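Local coordinates for acyl-coenzyme A oxidase acox-1.2 (Caenorhabditis elegans, PDB 5K3J), which catalyses the FAD-dependent first step of peroxisomal beta-oxidation, desaturating the side chains of ascaroside pheromones, and binds ATP shared between its two subunits, at residues A[339-344]-A[400-405]; A[312-317]-A[624-629]; A[16-21]-A[600-605]; A[240-245]-A[418-423]. All blocks are in the same frame, centred on the assembly; numbering follows the deposited sequence.

Contact 1: A[339-344]-A[400-405]. With ATP (adenosine-5'-triphosphate), chain H.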
loop_
_atom_site.group_PDB
_atom_site.type_symbol
_atom_site.label_atom_id
_atom_site.label_comp_id
_atom_site.label_asym_id
_atom_site.label_seq_id
_atom_site.Cartn_x
_atom_site.Cartn_y
_atom_site.Cartn_z
ATOM N N GLN A 339 15.364 3.599 12.625
ATOM C CA GLN A 339 15.752 4.964 12.283
ATOM C C GLN A 339 15.902 5.099 10.771
ATOM O O GLN A 339 15.685 6.167 10.203
ATOM C CB GLN A 339 17.059 5.350 12.979
ATOM C CG GLN A 339 16.967 5.388 14.496
ATOM C CD GLN A 339 18.271 5.799 15.156
ATOM O OE1 GLN A 339 19.182 6.296 14.494
ATOM N NE2 GLN A 339 18.366 5.591 16.466
ATOM N N HIS A 340 16.261 3.996 10.126
ATOM C CA HIS A 340 16.481 3.969 8.686
ATOM C C HIS A 340 15.171 3.902 7.902
ATOM O O HIS A 340 15.079 4.412 6.782
ATOM C CB HIS A 340 17.366 2.781 8.325
ATOM C CG HIS A 340 17.537 2.581 6.856
ATOM N ND1 HIS A 340 17.972 3.583 6.015
ATOM C CD2 HIS A 340 17.335 1.494 6.075
ATOM C CE1 HIS A 340 18.029 3.122 4.780
ATOM N NE2 HIS A 340 17.651 1.857 4.789
ATOM N N ARG A 341 14.165 3.259 8.487
ATOM C CA ARG A 341 12.885 3.085 7.809
ATOM C C ARG A 341 11.925 4.218 8.161
ATOM O O ARG A 341 10.786 4.246 7.696
ATOM C CB ARG A 341 12.269 1.728 8.162
ATOM C CG ARG A 341 11.506 1.685 9.480
ATOM C CD ARG A 341 11.187 0.250 9.877
ATOM N NE ARG A 341 10.814 -0.555 8.720
ATOM C CZ ARG A 341 10.379 -1.808 8.781
ATOM N NH1 ARG A 341 10.251 -2.417 9.953
ATOM N NH2 ARG A 341 10.069 -2.451 7.662
ATOM N N LEU A 342 12.400 5.160 8.970
ATOM C CA LEU A 342 11.564 6.256 9.453
ATOM C C LEU A 342 12.085 7.635 9.064
ATOM O O LEU A 342 11.372 8.414 8.439
ATOM C CB LEU A 342 11.427 6.177 10.976
ATOM C CG LEU A 342 10.066 5.767 11.542
ATOM C CD1 LEU A 342 9.471 4.645 10.720
ATOM C CD2 LEU A 342 10.187 5.356 13.006
ATOM N N PHE A 343 13.326 7.926 9.440
ATOM C CA PHE A 343 13.891 9.272 9.300
ATOM C C PHE A 343 14.044 9.803 7.861
ATOM O O PHE A 343 13.855 11.000 7.640
ATOM C CB PHE A 343 15.254 9.340 10.001
ATOM C CG PHE A 343 15.185 9.163 11.489
ATOM C CD1 PHE A 343 13.976 9.252 12.159
ATOM C CD2 PHE A 343 16.335 8.918 12.219
ATOM C CE1 PHE A 343 13.918 9.090 13.527
ATOM C CE2 PHE A 343 16.281 8.759 13.586
ATOM C CZ PHE A 343 15.071 8.844 14.240
ATOM N N PRO A 344 14.412 8.943 6.889
ATOM C CA PRO A 344 14.455 9.470 5.517
ATOM C C PRO A 344 13.097 9.972 5.031
ATOM O O PRO A 344 13.031 10.979 4.322
ATOM C CB PRO A 344 14.907 8.266 4.692
ATOM C CG PRO A 344 15.706 7.449 5.643
ATOM C CD PRO A 344 15.029 7.606 6.974
ATOM N N ILE A 400 4.716 5.908 3.955
ATOM C CA ILE A 400 3.611 5.732 4.895
ATOM C C ILE A 400 3.427 4.265 5.300
ATOM O O ILE A 400 3.135 3.973 6.462
ATOM C CB ILE A 400 2.301 6.308 4.307
ATOM C CG1 ILE A 400 2.329 7.837 4.401
ATOM C CG2 ILE A 400 1.069 5.768 5.032
ATOM C CD1 ILE A 400 1.228 8.526 3.635
ATOM N N GLU A 401 3.615 3.344 4.359
ATOM C CA GLU A 401 3.605 1.919 4.688
ATOM C C GLU A 401 4.729 1.576 5.664
ATOM O O GLU A 401 4.529 0.807 6.608
ATOM C CB GLU A 401 3.738 1.058 3.431
ATOM C CG GLU A 401 2.420 0.742 2.741
ATOM C CD GLU A 401 1.424 0.057 3.667
ATOM O OE1 GLU A 401 1.143 -1.147 3.465
ATOM O OE2 GLU A 401 0.922 0.728 4.597
ATOM N N GLN A 402 5.910 2.142 5.420
ATOM C CA GLN A 402 7.065 1.958 6.295
ATOM C C GLN A 402 6.734 2.455 7.695
ATOM O O GLN A 402 7.133 1.861 8.694
ATOM C CB GLN A 402 8.294 2.691 5.735
ATOM C CG GLN A 402 8.942 1.994 4.552
ATOM C CD GLN A 402 9.507 0.643 4.933
ATOM O OE1 GLN A 402 9.963 0.448 6.061
ATOM N NE2 GLN A 402 9.468 -0.306 4.002
ATOM N N ALA A 403 5.975 3.540 7.752
ATOM C CA ALA A 403 5.561 4.124 9.019
ATOM C C ALA A 403 4.641 3.177 9.787
ATOM O O ALA A 403 4.736 3.063 11.009
ATOM C CB ALA A 403 4.873 5.459 8.784
ATOM N N ARG A 404 3.756 2.501 9.061
ATOM C CA ARG A 404 2.807 1.571 9.664
ATOM C C ARG A 404 3.488 0.319 10.190
ATOM O O ARG A 404 3.329 -0.039 11.356
ATOM C CB ARG A 404 1.725 1.182 8.651
ATOM C CG ARG A 404 0.780 0.102 9.155
ATOM C CD ARG A 404 -0.189 -0.360 8.077
ATOM N NE ARG A 404 0.501 -0.861 6.889
ATOM C CZ ARG A 404 0.939 -2.110 6.748
ATOM N NH1 ARG A 404 0.761 -2.994 7.722
ATOM N NH2 ARG A 404 1.557 -2.479 5.633
ATOM N N MET A 405 4.243 -0.345 9.323
ATOM C CA MET A 405 4.952 -1.565 9.698
ATOM C C MET A 405 5.953 -1.326 10.826
ATOM O O MET A 405 6.335 -2.253 11.534
ATOM C CB MET A 405 5.672 -2.161 8.482
ATOM C CG MET A 405 4.749 -2.646 7.373
ATOM S SD MET A 405 5.644 -3.244 5.928
ATOM C CE MET A 405 6.437 -1.734 5.382
HETATM P PG ATP H . 18.362 -2.279 -1.572
HETATM O O1G ATP H . 19.097 -1.799 -2.799
HETATM O O2G ATP H . 19.236 -2.421 -0.348
HETATM O O3G ATP H . 17.415 -3.434 -1.803
HETATM P PB ATP H . 18.013 0.423 -0.954
HETATM O O1B ATP H . 17.136 1.408 -1.692
HETATM O O2B ATP H . 19.493 0.378 -1.247
HETATM O O3B ATP H . 17.405 -1.051 -1.170
HETATM P PA ATP H . 16.973 -0.205 1.634
HETATM O O1A ATP H . 17.076 -1.671 1.297
HETATM O O2A ATP H . 17.294 0.229 3.043
HETATM O O3A ATP H . 17.820 0.720 0.620
HETATM O "O5'" ATP H . 15.466 0.263 1.318
HETATM C "C5'" ATP H . 14.969 1.472 1.884
HETATM C "C4'" ATP H . 13.602 1.209 2.493
HETATM O "O4'" ATP H . 13.085 -0.038 2.023
HETATM C "C3'" ATP H . 13.712 1.112 4.004
HETATM O "O3'" ATP H . 12.763 1.991 4.612
HETATM C "C2'" ATP H . 13.337 -0.312 4.345
HETATM O "O2'" ATP H . 12.514 -0.342 5.511
HETATM C "C1'" ATP H . 12.559 -0.779 3.127
HETATM N N9 ATP H . 12.650 -2.250 2.921
HETATM C C8 ATP H . 13.565 -2.917 2.187
HETATM N N7 ATP H . 13.331 -4.255 2.218
HETATM C C5 ATP H . 12.244 -4.462 2.982
HETATM C C6 ATP H . 11.459 -5.639 3.427
HETATM N N6 ATP H . 11.796 -6.897 3.053
HETATM N N1 ATP H . 10.389 -5.417 4.220
HETATM C C2 ATP H . 10.040 -4.174 4.600
HETATM N N3 ATP H . 10.705 -3.063 4.234
HETATM C C4 ATP H . 11.798 -3.138 3.439
#
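The amide oxygen of Q402 is gripped from two directions: the ribose hydroxyl O2' of ATP donates to OE1 at 2.7 Å, and R341 NE reaches the same OE1 at 3.0 Å. The arginine N-H meets the oxygen nearly along the C=O axis (169°), while a weaker bond from R341 NH2 to Q402 OE1 spans 3.3 Å. The guanidinium and amide planes are turned 39° against each other, and the two side chains cross at about a right angle. R341 reaches this place with its CG set between the backbone N and the carbonyl carbon (chi1 83°) and a bend at chi3, which brings NE to the oxygen end of the Q402 amide. The amide nitrogen reads the base: NE2 donates to N3 of the adenine at 3.0 Å, so the oxygen and the nitrogen of one amide each hold the nucleotide. H340, with NE2 also hydrogen-bonded to the alpha-phosphate oxygen O2A, grips the ATP from the helix 336-340 side. R341 NH1 bonds FAD O3B. A leucine in place of R341 would probably leave Q402 OE1 without its protein donors and FAD O3B without this bond. L342 CD1 packs at 4.3 Å on A403 CA. The arrangement belongs to the ATP site shared between the subunits of this acyl-CoA oxidase, which R525, R528 and Y573 of the second subunit complete, with R341 joining it to the FAD site.

Contact 2: A[312-317]-A[624-629]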
loop_
_atom_site.group_PDB
_atom_site.type_symbol
_atom_site.label_atom_id
_atom_site.label_comp_id
_atom_site.label_asym_id
_atom_site.label_seq_id
_atom_site.Cartn_x
_atom_site.Cartn_y
_atom_site.Cartn_z
ATOM N N ALA A 312 6.989 7.574 14.941
ATOM C CA ALA A 312 8.064 8.071 15.797
ATOM C C ALA A 312 7.690 8.030 17.274
ATOM O O ALA A 312 8.428 7.476 18.090
ATOM C CB ALA A 312 8.447 9.485 15.396
ATOM N N ARG A 313 6.544 8.612 17.608
ATOM C CA ARG A 313 6.061 8.621 18.984
ATOM C C ARG A 313 5.920 7.208 19.536
ATOM O O ARG A 313 6.380 6.914 20.638
ATOM C CB ARG A 313 4.724 9.357 19.075
ATOM C CG ARG A 313 4.840 10.869 18.971
ATOM C CD ARG A 313 3.470 11.521 18.991
ATOM N NE ARG A 313 3.544 12.975 19.079
ATOM C CZ ARG A 313 2.495 13.782 18.957
ATOM N NH1 ARG A 313 1.290 13.279 18.730
ATOM N NH2 ARG A 313 2.649 15.095 19.053
ATOM N N TYR A 314 5.295 6.332 18.757
ATOM C CA TYR A 314 5.125 4.948 19.171
ATOM C C TYR A 314 6.460 4.213 19.218
ATOM O O TYR A 314 6.635 3.285 20.008
ATOM C CB TYR A 314 4.161 4.210 18.239
ATOM C CG TYR A 314 4.026 2.746 18.581
ATOM C CD1 TYR A 314 3.246 2.338 19.651
ATOM C CD2 TYR A 314 4.693 1.771 17.846
ATOM C CE1 TYR A 314 3.123 1.004 19.977
ATOM C CE2 TYR A 314 4.575 0.432 18.168
ATOM C CZ TYR A 314 3.788 0.055 19.234
ATOM O OH TYR A 314 3.667 -1.275 19.559
ATOM N N SER A 315 7.397 4.622 18.368
ATOM C CA SER A 315 8.713 3.995 18.343
ATOM C C SER A 315 9.515 4.357 19.585
ATOM O O SER A 315 10.484 3.681 19.927
ATOM C CB SER A 315 9.485 4.400 17.084
ATOM O OG SER A 315 8.781 4.033 15.909
ATOM N N ALA A 316 9.107 5.428 20.257
ATOM C CA ALA A 316 9.784 5.870 21.473
ATOM C C ALA A 316 9.063 5.373 22.721
ATOM O O ALA A 316 9.473 5.668 23.843
ATOM C CB ALA A 316 9.903 7.390 21.496
ATOM N N VAL A 317 7.981 4.627 22.519
ATOM C CA VAL A 317 7.271 3.986 23.622
ATOM C C VAL A 317 7.494 2.481 23.584
ATOM O O VAL A 317 7.925 1.880 24.570
ATOM C CB VAL A 317 5.761 4.267 23.577
ATOM C CG1 VAL A 317 5.038 3.453 24.645
ATOM C CG2 VAL A 317 5.488 5.765 23.728
ATOM N N GLY A 624 1.300 10.046 24.902
ATOM C CA GLY A 624 2.099 8.835 24.860
ATOM C C GLY A 624 1.545 7.675 25.661
ATOM O O GLY A 624 2.235 6.678 25.882
ATOM N N HIS A 625 0.300 7.794 26.105
ATOM C CA HIS A 625 -0.332 6.706 26.835
ATOM C C HIS A 625 -0.982 5.738 25.853
ATOM O O HIS A 625 -2.172 5.831 25.556
ATOM C CB HIS A 625 -1.346 7.255 27.836
ATOM C CG HIS A 625 -0.739 8.160 28.866
ATOM N ND1 HIS A 625 0.546 7.986 29.335
ATOM C CD2 HIS A 625 -1.227 9.252 29.499
ATOM C CE1 HIS A 625 0.819 8.928 30.221
ATOM N NE2 HIS A 625 -0.239 9.709 30.339
ATOM N N VAL A 626 -0.182 4.807 25.348
ATOM C CA VAL A 626 -0.617 3.900 24.295
ATOM C C VAL A 626 -1.323 2.657 24.825
ATOM O O VAL A 626 -2.499 2.434 24.536
ATOM C CB VAL A 626 0.570 3.455 23.438
ATOM C CG1 VAL A 626 0.096 2.518 22.344
ATOM C CG2 VAL A 626 1.292 4.673 22.868
ATOM N N TYR A 627 -0.597 1.858 25.601
ATOM C CA TYR A 627 -1.083 0.563 26.076
ATOM C C TYR A 627 -2.362 0.678 26.892
ATOM O O TYR A 627 -3.291 -0.106 26.711
ATOM C CB TYR A 627 0.004 -0.131 26.901
ATOM C CG TYR A 627 1.208 -0.543 26.086
ATOM C CD1 TYR A 627 1.059 -1.228 24.887
ATOM C CD2 TYR A 627 2.492 -0.233 26.508
ATOM C CE1 TYR A 627 2.160 -1.605 24.137
ATOM C CE2 TYR A 627 3.599 -0.603 25.764
ATOM C CZ TYR A 627 3.427 -1.289 24.581
ATOM O OH TYR A 627 4.526 -1.658 23.840
ATOM N N GLU A 628 -2.402 1.663 27.783
ATOM C CA GLU A 628 -3.577 1.906 28.609
ATOM C C GLU A 628 -4.797 2.206 27.747
ATOM O O GLU A 628 -5.882 1.676 27.985
ATOM C CB GLU A 628 -3.326 3.064 29.577
ATOM C CG GLU A 628 -4.561 3.513 30.342
ATOM C CD GLU A 628 -4.355 4.840 31.049
ATOM O OE1 GLU A 628 -5.163 5.764 30.816
ATOM O OE2 GLU A 628 -3.391 4.962 31.835
ATOM N N ASN A 629 -4.605 3.049 26.737
ATOM C CA ASN A 629 -5.700 3.480 25.878
ATOM C C ASN A 629 -5.967 2.537 24.704
ATOM O O ASN A 629 -7.074 2.520 24.163
ATOM C CB ASN A 629 -5.430 4.892 25.352
ATOM C CG ASN A 629 -5.627 5.959 26.415
ATOM O OD1 ASN A 629 -6.755 6.366 26.697
ATOM N ND2 ASN A 629 -4.531 6.418 27.006
#
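V317, just past the tail of helix 287-315, faces G624 and V626, where an inverse gamma turn centred on H625 leads into helix 626-636; a weak bond of 3.1 Å from V626 N to G624 O accompanies the turn. No hydrogen bond joins the two segments, so the contact is one of shape. V317 splits its two methyls between the partners. CG2 lies 4.0 Å from G624 O, the carbonyl that N11 ND2 also binds, and CG1, anti to the backbone N (chi1 173°), goes to V626 CG2 at 4.3 Å and to Y627 CE2 at 4.4 Å. V626 in turn sends its other methyl, CG1, to the rim of the Y314 ring, near the ring plane and 4.1 Å from Y314 CE1; these two side chains cross at about a right angle. The backbone angles of G624 by themselves call for glycine, since they would jam a beta carbon against the preceding carbonyl oxygen. Within 624-629, N629 ND2 donates to H625 O at 2.8 Å, tying the first turn of helix 626-636 to the residue before it. The hydroxyl of Y627 is hydrogen-bonded to R318, an FAD-binding residue next to V317 in the chain, and the Y627 side chain also packs on T182 of the second subunit. The contact thus joins the C-alpha1 helix 287-315 to helix 626-636 of the C-terminal acyl-CoA oxidase region beside the FAD site, with apolar packing at its centre and a hydrogen-bonded tyrosine at its edge.

Contact 3: A[16-21]-A[600-605]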
loop_
_atom_site.group_PDB
_atom_site.type_symbol
_atom_site.label_atom_id
_atom_site.label_comp_id
_atom_site.label_asym_id
_atom_site.label_seq_id
_atom_site.Cartn_x
_atom_site.Cartn_y
_atom_site.Cartn_z
ATOM N N GLU A 16 10.900 12.261 28.247
ATOM C CA GLU A 16 12.357 12.264 28.226
ATOM C C GLU A 16 12.876 12.393 26.798
ATOM O O GLU A 16 14.029 12.762 26.582
ATOM C CB GLU A 16 12.915 11.000 28.890
ATOM C CG GLU A 16 12.819 9.738 28.050
ATOM C CD GLU A 16 13.498 8.550 28.709
ATOM O OE1 GLU A 16 13.915 8.674 29.882
ATOM O OE2 GLU A 16 13.619 7.490 28.055
ATOM N N GLU A 17 12.013 12.094 25.831
ATOM C CA GLU A 17 12.334 12.273 24.419
ATOM C C GLU A 17 12.221 13.741 24.018
ATOM O O GLU A 17 12.956 14.219 23.154
ATOM C CB GLU A 17 11.413 11.419 23.545
ATOM C CG GLU A 17 11.679 9.924 23.627
ATOM C CD GLU A 17 12.947 9.508 22.906
ATOM O OE1 GLU A 17 13.433 10.279 22.049
ATOM O OE2 GLU A 17 13.457 8.406 23.196
ATOM N N ARG A 18 11.299 14.453 24.659
ATOM C CA ARG A 18 11.040 15.851 24.339
ATOM C C ARG A 18 11.966 16.785 25.107
ATOM O O ARG A 18 12.169 17.934 24.716
ATOM C CB ARG A 18 9.578 16.194 24.628
ATOM C CG ARG A 18 8.605 15.515 23.683
ATOM C CD ARG A 18 7.169 15.603 24.180
ATOM N NE ARG A 18 6.247 14.998 23.224
ATOM C CZ ARG A 18 4.959 14.767 23.463
ATOM N NH1 ARG A 18 4.426 15.084 24.637
ATOM N NH2 ARG A 18 4.202 14.213 22.523
ATOM N N ARG A 19 12.532 16.281 26.198
ATOM C CA ARG A 19 13.516 17.034 26.965
ATOM C C ARG A 19 14.814 17.140 26.164
ATOM O O ARG A 19 15.685 17.954 26.471
ATOM C CB ARG A 19 13.773 16.367 28.319
ATOM C CG ARG A 19 13.882 17.329 29.493
ATOM C CD ARG A 19 12.528 17.581 30.141
ATOM N NE ARG A 19 11.975 18.886 29.794
ATOM C CZ ARG A 19 11.005 19.484 30.477
ATOM N NH1 ARG A 19 10.552 20.671 30.099
ATOM N NH2 ARG A 19 10.489 18.891 31.548
ATOM N N MET A 20 14.924 16.315 25.124
ATOM C CA MET A 20 16.107 16.274 24.271
ATOM C C MET A 20 16.008 17.250 23.100
ATOM O O MET A 20 16.838 17.215 22.191
ATOM C CB MET A 20 16.330 14.860 23.724
ATOM C CG MET A 20 16.329 13.764 24.777
ATOM S SD MET A 20 16.566 12.106 24.099
ATOM C CE MET A 20 18.346 12.048 23.912
ATOM N N ALA A 21 14.999 18.117 23.117
ATOM C CA ALA A 21 14.772 19.048 22.011
ATOM C C ALA A 21 15.883 20.095 21.910
ATOM O O ALA A 21 16.179 20.788 22.883
ATOM C CB ALA A 21 13.420 19.730 22.168
ATOM N N ASN A 600 16.177 14.217 18.338
ATOM C CA ASN A 600 15.186 15.220 17.952
ATOM C C ASN A 600 13.942 14.617 17.304
ATOM O O ASN A 600 13.011 15.339 16.949
ATOM C CB ASN A 600 15.805 16.234 16.992
ATOM C CG ASN A 600 16.525 17.355 17.708
ATOM O OD1 ASN A 600 16.075 17.836 18.749
ATOM N ND2 ASN A 600 17.651 17.787 17.148
ATOM N N ALA A 601 13.938 13.294 17.158
ATOM C CA ALA A 601 12.894 12.569 16.428
ATOM C C ALA A 601 11.472 12.955 16.841
ATOM O O ALA A 601 10.640 13.293 15.997
ATOM C CB ALA A 601 13.088 11.064 16.598
ATOM N N VAL A 602 11.202 12.903 18.140
ATOM C CA VAL A 602 9.869 13.190 18.653
ATOM C C VAL A 602 9.565 14.684 18.542
ATOM O O VAL A 602 8.412 15.081 18.372
ATOM C CB VAL A 602 9.730 12.716 20.110
ATOM C CG1 VAL A 602 8.354 13.050 20.662
ATOM C CG2 VAL A 602 9.980 11.219 20.191
ATOM N N SER A 603 10.609 15.506 18.611
ATOM C CA SER A 603 10.462 16.955 18.502
ATOM C C SER A 603 10.190 17.397 17.067
ATOM O O SER A 603 9.422 18.330 16.834
ATOM C CB SER A 603 11.711 17.660 19.033
ATOM O OG SER A 603 11.906 17.389 20.409
ATOM N N LEU A 604 10.821 16.727 16.107
ATOM C CA LEU A 604 10.669 17.103 14.705
ATOM C C LEU A 604 9.252 16.839 14.202
ATOM O O LEU A 604 8.796 17.479 13.254
ATOM C CB LEU A 604 11.687 16.359 13.831
ATOM C CG LEU A 604 13.130 16.876 13.846
ATOM C CD1 LEU A 604 14.039 15.987 13.006
ATOM C CD2 LEU A 604 13.196 18.318 13.362
ATOM N N VAL A 605 8.554 15.904 14.843
ATOM C CA VAL A 605 7.195 15.563 14.434
ATOM C C VAL A 605 6.158 16.288 15.293
ATOM O O VAL A 605 5.079 16.631 14.808
ATOM C CB VAL A 605 6.950 14.038 14.491
ATOM C CG1 VAL A 605 7.832 13.321 13.473
ATOM C CG2 VAL A 605 7.196 13.500 15.890
#
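The beta carbon of E17 lies over the V602 CG2 methyl at 3.7 Å, the two side chains crossing at about a right angle. V602 points both its branches at helix 12-18: with CG1 anti to the backbone N (chi1 178°), that methyl turns to R18 and meets its NE at 3.8 Å, at the edge of the guanidinium and near its plane. The valine therefore touches CB and CG of E17 and CG and NE of R18, two charged side chains with polar partners beyond it. E17 is salt-bridged to R598 and K331, and R18 to D606 and D10, with a further bond from R18 NH2 to R622 O. An alanine in place of V602 would probably lose both methyl contacts, leaving a gap beside E17 CB and the R18 chain. Further along, the type I turn from R18 to A21 brings the A21 methyl against S603, whose hydroxyl bonds N3 OD1. N600 OD1 is 3.7 Å from A21 CA and accepts a hydrogen bond from T22 N, holding the chain beyond the turn. The N-terminal helix 12-18 and the turn after it are thus laid on the start of helix 601-606, in the C-terminal acyl-CoA oxidase region.

Contact 4: A[240-245]-A[418-423]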
loop_
_atom_site.group_PDB
_atom_site.type_symbol
_atom_site.label_atom_id
_atom_site.label_comp_id
_atom_site.label_asym_id
_atom_site.label_seq_id
_atom_site.Cartn_x
_atom_site.Cartn_y
_atom_site.Cartn_z
ATOM N N LYS A 240 -14.968 1.968 -1.920
ATOM C CA LYS A 240 -13.667 2.225 -2.523
ATOM C C LYS A 240 -12.540 1.754 -1.611
ATOM O O LYS A 240 -12.783 1.394 -0.457
ATOM C CB LYS A 240 -13.515 3.717 -2.829
ATOM C CG LYS A 240 -14.503 4.238 -3.871
ATOM C CD LYS A 240 -14.831 5.714 -3.671
ATOM C CE LYS A 240 -15.463 5.952 -2.310
ATOM N NZ LYS A 240 -16.235 7.220 -2.254
ATOM N N MET A 241 -11.315 1.752 -2.133
ATOM C CA MET A 241 -10.132 1.418 -1.341
ATOM C C MET A 241 -10.096 2.272 -0.080
ATOM O O MET A 241 -9.783 1.793 1.010
ATOM C CB MET A 241 -8.852 1.615 -2.159
ATOM C CG MET A 241 -7.583 1.422 -1.344
ATOM S SD MET A 241 -6.066 1.533 -2.313
ATOM C CE MET A 241 -4.884 0.817 -1.172
ATOM N N ASN A 242 -10.436 3.544 -0.247
ATOM C CA ASN A 242 -10.650 4.443 0.873
ATOM C C ASN A 242 -11.486 5.632 0.428
ATOM O O ASN A 242 -12.126 5.577 -0.622
ATOM C CB ASN A 242 -9.323 4.913 1.462
ATOM C CG ASN A 242 -9.396 5.106 2.959
ATOM O OD1 ASN A 242 -10.038 6.037 3.449
ATOM N ND2 ASN A 242 -8.745 4.220 3.698
ATOM N N PHE A 243 -11.465 6.700 1.223
ATOM C CA PHE A 243 -12.204 7.919 0.917
ATOM C C PHE A 243 -13.705 7.632 0.896
ATOM O O PHE A 243 -14.447 8.227 0.116
ATOM C CB PHE A 243 -11.739 8.506 -0.422
ATOM C CG PHE A 243 -11.982 9.982 -0.566
ATOM C CD1 PHE A 243 -11.493 10.869 0.376
ATOM C CD2 PHE A 243 -12.666 10.487 -1.661
ATOM C CE1 PHE A 243 -11.705 12.226 0.252
ATOM C CE2 PHE A 243 -12.877 11.847 -1.796
ATOM C CZ PHE A 243 -12.395 12.718 -0.839
ATOM N N ASN A 244 -14.149 6.729 1.769
ATOM C CA ASN A 244 -15.519 6.219 1.721
ATOM C C ASN A 244 -16.558 7.017 2.514
ATOM O O ASN A 244 -17.726 6.635 2.568
ATOM C CB ASN A 244 -15.543 4.761 2.196
ATOM C CG ASN A 244 -14.866 3.820 1.221
ATOM O OD1 ASN A 244 -15.373 3.576 0.126
ATOM N ND2 ASN A 244 -13.721 3.276 1.618
ATOM N N ALA A 245 -16.149 8.117 3.133
ATOM C CA ALA A 245 -17.123 9.007 3.750
ATOM C C ALA A 245 -17.626 9.966 2.682
ATOM O O ALA A 245 -18.631 10.653 2.858
ATOM C CB ALA A 245 -16.522 9.758 4.930
ATOM N N ILE A 418 -2.757 4.541 10.354
ATOM C CA ILE A 418 -1.812 4.757 9.263
ATOM C C ILE A 418 -2.293 4.090 7.972
ATOM O O ILE A 418 -1.965 4.532 6.869
ATOM C CB ILE A 418 -0.415 4.242 9.650
ATOM C CG1 ILE A 418 0.014 4.864 10.983
ATOM C CG2 ILE A 418 0.595 4.561 8.562
ATOM C CD1 ILE A 418 1.307 4.328 11.526
ATOM N N SER A 419 -3.094 3.038 8.114
ATOM C CA SER A 419 -3.675 2.363 6.957
ATOM C C SER A 419 -4.673 3.278 6.252
ATOM O O SER A 419 -4.719 3.328 5.022
ATOM C CB SER A 419 -4.354 1.059 7.372
ATOM O OG SER A 419 -5.470 1.301 8.206
ATOM N N VAL A 420 -5.470 3.998 7.039
ATOM C CA VAL A 420 -6.388 5.004 6.506
ATOM C C VAL A 420 -5.629 6.058 5.711
ATOM O O VAL A 420 -5.929 6.302 4.537
ATOM C CB VAL A 420 -7.178 5.714 7.616
ATOM C CG1 VAL A 420 -7.906 6.942 7.055
ATOM C CG2 VAL A 420 -8.144 4.753 8.292
ATOM N N VAL A 421 -4.659 6.680 6.376
ATOM C CA VAL A 421 -3.786 7.673 5.774
ATOM C C VAL A 421 -3.128 7.144 4.515
ATOM O O VAL A 421 -2.950 7.878 3.539
ATOM C CB VAL A 421 -2.700 8.127 6.773
ATOM C CG1 VAL A 421 -1.755 9.131 6.124
ATOM C CG2 VAL A 421 -3.344 8.718 8.012
ATOM N N TYR A 422 -2.775 5.866 4.528
ATOM C CA TYR A 422 -2.197 5.277 3.336
ATOM C C TYR A 422 -3.249 5.214 2.239
ATOM O O TYR A 422 -3.025 5.701 1.131
ATOM C CB TYR A 422 -1.654 3.878 3.587
ATOM C CG TYR A 422 -1.144 3.254 2.318
ATOM C CD1 TYR A 422 0.052 3.677 1.755
ATOM C CD2 TYR A 422 -1.880 2.287 1.649
ATOM C CE1 TYR A 422 0.515 3.140 0.576
ATOM C CE2 TYR A 422 -1.425 1.741 0.466
ATOM C CZ TYR A 422 -0.224 2.174 -0.066
ATOM O OH TYR A 422 0.256 1.648 -1.243
ATOM N N GLY A 423 -4.403 4.627 2.554
ATOM C CA GLY A 423 -5.486 4.485 1.589
ATOM C C GLY A 423 -5.904 5.799 0.957
ATOM O O GLY A 423 -6.150 5.871 -0.245
#
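An extended side chain, anti at chi1 (174°) and straight beyond CG, carries the M241 methyl to the Y422 ring, where CE stands 3.9 Å from CE2. The two side chains cross obliquely, and Y422 meets it with its own CG anti to the backbone N (chi1 176°). Its hydroxyl goes further, to E401 of the second subunit. Beside this pair N242 lies against the helix backbone: CB is 3.6 Å from the G423 carbonyl carbon, and ND2 comes to 3.6 Å from V420 O without a hydrogen bond. G423 allows this closeness, since a beta carbon there would point toward the loop and clash with N242 ND2. The asparagine is fixed from its other end, because OD1 accepts the F243 backbone N at 2.7 Å, in the carbonyl plane. The loop is further tied by N244, which binds both K240 N through OD1 (2.6 Å) and K240 O through ND2 (3.0 Å), the latter from above the carbonyl plane. G423 O is bonded by Y412 of the second subunit, and N242 also packs on that tyrosine. Here the loop joining strands 232-236 and 248-253 of the beta domain is seated on helix 418-426 at the dimer interface, with F243 in the loop touching the bound ascaroside-CoA.

Overall arrangement
All four contacts are largely buried, but they differ in place and chemistry. Contacts 1 and 4 pack together through I418 and Y422 on I400 and R404; their helices 379-405 and 418-426 are consecutive. Both meet the second subunit extensively, contact 2 does so through Y627 alone, and no other chain touches contact 3. Contact 1 is polar, centred on bound nucleotide, and alone has hydrogen bonds across its segments; contact 4 is mostly packing. Contacts 2 and 3 adjoin on the outer side, A316 of the former lying on E17 and V602 of the latter, and R313 and R18 both reach D606. Contact 2 also touches contact 1 through S315 on L342, whereas contacts 3 and 4 are about 29 Å apart between centres.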